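Local coordinates for protein DNA polymerase beta (Leishmania infantum, PDB 4P4M) that probably fills gaps in damaged DNA during base excision repair, adding deoxynucleotides to a primer strand under direction of a template, at residues 102-107 / 146-151; 164-169 / 249-254. All coordinates share one frame; numbering follows the deposited sequence.

Contact 1. Residues 102-107 / 146-151. With NA (sodium ion), chain F; nucleotides of chain B.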
# COMPACT_ATOMS: atom_id res chain seq x y z
N THR A 102 19.20 0.30 8.90
CA THR A 102 18.08 -0.12 8.06
C THR A 102 16.78 -0.22 8.86
O THR A 102 15.75 -0.61 8.33
CB THR A 102 18.34 -1.46 7.33
OG1 THR A 102 18.60 -2.49 8.29
CG2 THR A 102 19.52 -1.33 6.38
N GLN A 103 16.83 0.12 10.14
CA GLN A 103 15.59 0.20 10.92
C GLN A 103 14.78 1.43 10.52
O GLN A 103 13.56 1.47 10.71
CB GLN A 103 15.87 0.23 12.42
CG GLN A 103 16.45 -1.05 12.99
CD GLN A 103 16.60 -0.99 14.50
OE1 GLN A 103 15.83 -1.61 15.24
NE2 GLN A 103 17.59 -0.24 14.97
N VAL A 104 15.46 2.44 9.97
CA VAL A 104 14.79 3.67 9.54
C VAL A 104 14.10 3.52 8.18
O VAL A 104 14.71 3.05 7.23
CB VAL A 104 15.76 4.85 9.46
CG1 VAL A 104 14.99 6.13 9.14
CG2 VAL A 104 16.53 4.98 10.76
N HIS A 105 12.84 3.94 8.09
CA HIS A 105 12.06 3.89 6.85
C HIS A 105 12.76 4.68 5.74
O HIS A 105 13.08 5.86 5.92
CB HIS A 105 10.67 4.48 7.12
CG HIS A 105 9.65 4.18 6.07
ND1 HIS A 105 8.64 3.27 6.04
CD2 HIS A 105 9.56 4.88 4.89
CE1 HIS A 105 7.99 3.43 4.84
NE2 HIS A 105 8.56 4.41 4.16
N GLY A 106 13.00 4.03 4.60
CA GLY A 106 13.66 4.68 3.48
C GLY A 106 15.14 4.33 3.34
O GLY A 106 15.77 4.65 2.33
N PHE A 107 15.70 3.69 4.36
CA PHE A 107 17.11 3.29 4.31
C PHE A 107 17.23 1.79 4.12
O PHE A 107 16.79 1.02 4.95
CB PHE A 107 17.86 3.73 5.57
CG PHE A 107 18.03 5.21 5.67
CD1 PHE A 107 17.02 6.01 6.17
CD2 PHE A 107 19.21 5.82 5.26
CE1 PHE A 107 17.18 7.39 6.25
CE2 PHE A 107 19.38 7.18 5.35
CZ PHE A 107 18.36 7.97 5.84
N LYS A 146 12.27 11.92 10.73
CA LYS A 146 11.46 12.82 11.55
C LYS A 146 10.38 12.09 12.35
O LYS A 146 10.08 12.46 13.50
CB LYS A 146 10.81 13.90 10.67
CG LYS A 146 9.86 14.81 11.45
CD LYS A 146 9.32 15.95 10.60
CE LYS A 146 8.46 16.88 11.44
NZ LYS A 146 7.93 18.02 10.64
N TYR A 147 9.79 11.05 11.75
CA TYR A 147 8.71 10.29 12.38
C TYR A 147 9.15 8.93 12.94
O TYR A 147 8.34 8.02 13.10
CB TYR A 147 7.54 10.10 11.39
CG TYR A 147 6.78 11.39 11.12
CD1 TYR A 147 7.16 12.24 10.08
CD2 TYR A 147 5.70 11.76 11.91
CE1 TYR A 147 6.47 13.43 9.83
CE2 TYR A 147 5.00 12.95 11.66
CZ TYR A 147 5.40 13.78 10.63
OH TYR A 147 4.71 14.95 10.39
N PHE A 148 10.44 8.80 13.24
CA PHE A 148 10.99 7.53 13.75
C PHE A 148 10.21 6.98 14.95
O PHE A 148 9.87 5.81 14.97
CB PHE A 148 12.48 7.66 14.09
CG PHE A 148 13.12 6.36 14.51
CD1 PHE A 148 13.47 5.40 13.57
CD2 PHE A 148 13.37 6.09 15.85
CE1 PHE A 148 14.05 4.19 13.96
CE2 PHE A 148 13.96 4.90 16.25
CZ PHE A 148 14.29 3.95 15.30
N TYR A 149 9.94 7.82 15.95
CA TYR A 149 9.19 7.34 17.12
C TYR A 149 7.79 6.83 16.72
O TYR A 149 7.42 5.69 17.03
CB TYR A 149 9.11 8.40 18.25
CG TYR A 149 8.00 8.11 19.23
CD1 TYR A 149 8.17 7.21 20.29
CD2 TYR A 149 6.75 8.70 19.08
CE1 TYR A 149 7.13 6.94 21.18
CE2 TYR A 149 5.72 8.44 19.94
CZ TYR A 149 5.90 7.55 20.98
OH TYR A 149 4.84 7.31 21.81
N ASP A 150 7.01 7.67 16.02
CA ASP A 150 5.65 7.29 15.61
C ASP A 150 5.62 6.01 14.78
O ASP A 150 4.78 5.13 14.99
CB ASP A 150 4.98 8.41 14.79
CG ASP A 150 4.55 9.60 15.63
OD1 ASP A 150 4.39 9.45 16.86
OD2 ASP A 150 4.36 10.70 15.05
N ILE A 151 6.54 5.91 13.83
CA ILE A 151 6.55 4.80 12.88
C ILE A 151 6.81 3.45 13.55
O ILE A 151 6.32 2.42 13.09
CB ILE A 151 7.55 5.06 11.72
CG1 ILE A 151 7.00 6.14 10.77
CG2 ILE A 151 7.82 3.76 10.93
CD1 ILE A 151 8.02 6.65 9.78
NA NA F . 14.55 0.53 6.27
P DT B 4 13.06 0.55 3.15
OP1 DT B 4 12.97 1.36 4.38
OP2 DT B 4 13.70 -0.78 3.15
O5' DT B 4 11.56 0.40 2.63
C5' DT B 4 10.83 1.58 2.32
C4' DT B 4 9.50 1.24 1.66
O4' DT B 4 9.72 0.62 0.36
C3' DT B 4 8.62 0.30 2.47
O3' DT B 4 7.43 1.01 2.68
C2' DT B 4 8.44 -0.94 1.60
C1' DT B 4 8.80 -0.44 0.19
N1 DT B 4 9.39 -1.51 -0.69
C2 DT B 4 8.79 -1.79 -1.90
O2 DT B 4 7.80 -1.22 -2.31
N3 DT B 4 9.40 -2.77 -2.63
C4 DT B 4 10.51 -3.50 -2.29
O4 DT B 4 10.97 -4.37 -3.03
C5 DT B 4 11.10 -3.16 -1.01
C7 DT B 4 12.32 -3.88 -0.52
C6 DT B 4 10.52 -2.19 -0.28
P DG B 3 18.73 0.96 -0.49
OP1 DG B 3 19.34 1.99 0.37
OP2 DG B 3 19.21 -0.43 -0.47
O5' DG B 3 17.16 0.94 -0.18
C5' DG B 3 16.44 2.16 -0.11
C4' DG B 3 14.94 1.90 -0.05
O4' DG B 3 14.47 1.46 -1.36
C3' DG B 3 14.50 0.83 0.95
O3' DG B 3 13.77 1.45 2.02
C2' DG B 3 13.65 -0.14 0.12
C1' DG B 3 13.33 0.66 -1.14
N9 DG B 3 13.04 -0.18 -2.31
C8 DG B 3 13.75 -1.27 -2.78
N7 DG B 3 13.21 -1.82 -3.85
C5 DG B 3 12.08 -1.05 -4.09
C6 DG B 3 11.11 -1.17 -5.11
O6 DG B 3 11.06 -2.02 -6.01
N1 DG B 3 10.11 -0.19 -5.00
C2 DG B 3 10.08 0.78 -4.02
N2 DG B 3 9.06 1.64 -4.07
N3 DG B 3 11.00 0.91 -3.06
C4 DG B 3 11.96 -0.05 -3.16
O HOH W 1 12.50 0.19 7.51
O HOH W 2 14.41 -1.80 5.60
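V104 and F148 carry the apolar join between the loop 102-107 and the short helix 148-151. Their side chains cross at about a right angle, with CG2 of V104 lying 4.1 Å from CE1 of F148. The first torsion of V104 selects this branch: CG1 is anti to the backbone N (chi1 -175°), which leaves CG2 beside that N and turned to the ring. The carbonyl O of Q103 comes to the edge of the same ring, near its plane and 4.3 Å from CE1 of F148. One helical turn further on, CD1 of I151 meets CB of H105 at 4.3 Å. No hydrogen bond links the two segments.

On its DNA side the same loop covers one face of a sodium ion. The carbonyl oxygens of T102, V104 and F107 and OP1 of DT4 of chain B all bind the sodium at 2.6 to 2.7 Å, and two waters complete six ligands. OP1 of DT4 is gripped a second time by G106 N, at 2.7 Å and with an N-H...O angle of 155°, while one of the waters donates to OP2 of the same phosphate. The turn from V104 to F107 is type II, closed by F107 N to V104 O at 3.1 Å, so this carbonyl serves both the turn and the metal.

Further out, T102 OG1 bonds to I98 O in the preceding helix, and Q141 NE2 holds G106 O. V104 also packs on L127 and I145, and F148 on V124, which joins the contact to the surrounding fingers helices. The loop between helices 93-101 and 109-119, gripping a DNA phosphate through backbone amide and monovalent cation, is the hairpin of a helix-hairpin-helix motif, as in other family X polymerases.

Contact 2. Residues 164-169 / 249-254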
# COMPACT_ATOMS: atom_id res chain seq x y z
N GLU A 164 -10.62 4.17 9.32
CA GLU A 164 -11.55 3.71 8.30
C GLU A 164 -12.76 4.66 8.16
O GLU A 164 -13.12 5.06 7.05
CB GLU A 164 -12.04 2.29 8.58
CG GLU A 164 -12.97 1.74 7.50
CD GLU A 164 -13.12 0.23 7.57
OE1 GLU A 164 -13.49 -0.27 8.65
OE2 GLU A 164 -12.84 -0.45 6.56
N ASN A 165 -13.38 4.99 9.28
CA ASN A 165 -14.56 5.86 9.25
C ASN A 165 -14.24 7.25 8.73
O ASN A 165 -15.01 7.85 7.97
CB ASN A 165 -15.21 5.96 10.65
CG ASN A 165 -15.76 4.63 11.15
OD1 ASN A 165 -15.94 3.69 10.38
ND2 ASN A 165 -16.03 4.55 12.44
N TYR A 166 -13.08 7.78 9.14
CA TYR A 166 -12.64 9.11 8.74
C TYR A 166 -12.41 9.18 7.23
O TYR A 166 -12.91 10.08 6.56
CB TYR A 166 -11.35 9.51 9.48
CG TYR A 166 -10.90 10.94 9.25
CD1 TYR A 166 -11.37 11.98 10.05
CD2 TYR A 166 -10.02 11.25 8.22
CE1 TYR A 166 -10.96 13.29 9.83
CE2 TYR A 166 -9.60 12.56 8.00
CZ TYR A 166 -10.08 13.57 8.80
OH TYR A 166 -9.66 14.87 8.57
N LEU A 167 -11.65 8.23 6.69
CA LEU A 167 -11.34 8.22 5.26
C LEU A 167 -12.62 8.04 4.42
O LEU A 167 -12.77 8.67 3.37
CB LEU A 167 -10.30 7.15 4.92
CG LEU A 167 -8.87 7.45 5.43
CD1 LEU A 167 -7.99 6.20 5.38
CD2 LEU A 167 -8.22 8.60 4.65
N ARG A 168 -13.52 7.17 4.88
CA ARG A 168 -14.80 6.96 4.17
C ARG A 168 -15.65 8.24 4.14
O ARG A 168 -16.24 8.60 3.11
CB ARG A 168 -15.60 5.81 4.80
CG ARG A 168 -15.06 4.43 4.47
CD ARG A 168 -15.99 3.31 4.97
NE ARG A 168 -15.63 2.03 4.37
CZ ARG A 168 -15.94 0.85 4.89
NH1 ARG A 168 -16.61 0.79 6.04
NH2 ARG A 168 -15.57 -0.26 4.27
N GLU A 169 -15.74 8.90 5.28
CA GLU A 169 -16.48 10.16 5.35
C GLU A 169 -15.88 11.22 4.43
O GLU A 169 -16.61 11.88 3.69
CB GLU A 169 -16.57 10.68 6.79
CG GLU A 169 -17.29 12.01 6.88
CD GLU A 169 -17.36 12.56 8.29
OE1 GLU A 169 -16.47 13.35 8.67
OE2 GLU A 169 -18.31 12.20 9.02
N ARG A 249 -2.70 11.68 10.66
CA ARG A 249 -2.97 11.77 12.10
C ARG A 249 -4.41 12.20 12.33
O ARG A 249 -4.83 13.25 11.83
CB ARG A 249 -2.03 12.81 12.73
CG ARG A 249 -2.09 12.89 14.26
CD ARG A 249 -1.42 14.17 14.80
NE ARG A 249 -0.03 14.36 14.37
CZ ARG A 249 1.06 14.02 15.07
NH1 ARG A 249 0.95 13.42 16.26
NH2 ARG A 249 2.26 14.27 14.57
N LEU A 250 -5.19 11.40 13.07
CA LEU A 250 -6.56 11.79 13.41
C LEU A 250 -6.55 13.09 14.22
O LEU A 250 -5.66 13.32 15.03
CB LEU A 250 -7.26 10.68 14.21
CG LEU A 250 -7.55 9.34 13.51
CD1 LEU A 250 -7.74 8.23 14.54
CD2 LEU A 250 -8.77 9.42 12.57
N PRO A 251 -7.55 13.97 13.99
CA PRO A 251 -7.61 15.20 14.78
C PRO A 251 -7.90 14.90 16.25
O PRO A 251 -8.47 13.84 16.56
CB PRO A 251 -8.78 15.97 14.14
CG PRO A 251 -9.61 14.94 13.49
CD PRO A 251 -8.65 13.87 13.02
N PRO A 252 -7.51 15.81 17.15
CA PRO A 252 -7.73 15.61 18.58
C PRO A 252 -9.22 15.42 18.89
O PRO A 252 -10.06 16.05 18.25
CB PRO A 252 -7.23 16.91 19.21
CG PRO A 252 -6.26 17.46 18.22
CD PRO A 252 -6.78 17.06 16.87
N ARG A 253 -9.52 14.55 19.84
CA ARG A 253 -10.90 14.25 20.21
C ARG A 253 -11.16 14.71 21.64
O ARG A 253 -10.40 14.37 22.55
CB ARG A 253 -11.17 12.75 20.07
CG ARG A 253 -12.55 12.31 20.53
N ILE A 254 -12.22 15.48 21.83
CA ILE A 254 -12.58 15.98 23.16
C ILE A 254 -13.87 15.34 23.67
O ILE A 254 -13.98 14.12 23.76
CB ILE A 254 -12.74 17.51 23.17
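The backbone bond from E169 N to N165 O, at 3.0 Å, belongs to the helical turn from which Y166 reaches across to L250 and P251. R168 N to E164 O, at 3.1 Å, precedes it by one residue in the same i to i-4 pattern. Between the segments themselves the contact is wholly apolar and small. Y166 meets its two partners with different parts of its side chain: CB lies 4.0 Å from CD2 of L250, close to the helix, whereas CE1 lies 4.0 Å from CD of P251, further out along the ring. The ring swings out to the proline because CG is anti to the backbone N of Y166 (chi1 -173°), and it crosses the pyrrolidine obliquely. L250 touches with a branch end, CD2, which comes nearer to the helix than the direction of its CB would suggest.

On another side of the helix, NH2 of R168 lies 3.6 Å from OE2 of E164; the oxygen stands above the guanidinium plane, so the attraction is one of charge alone. R168 NE bonds to I181 O of strand 179-183. The Y166 ring stacks with that of Y232, and L250 is also covered by E159, L162 and H163. The contact thus packs the loop leaving strand 243-248 against helix 157-175 of the palm.

Overall arrangement
After helix 93-101 the chain runs through the cation-binding hairpin, and contact 1 closes when it returns at 146-151, with 38 residues between that hold helices and no strand. Contact 2 opens only later, on helix 157-175, and closes at 249-254 after most of the palm's mixed sheet has been built, so the two are in series, neither nested nor crossed. Contact 1 ties together parts of the fingers; contact 2 ties a palm helix to a loop of the palm. Their centres lie 23 Å apart, yet R249 packs loosely on Y147 and D150, and E234 receives both a hydrogen bond from Y147 and a salt bridge from R249.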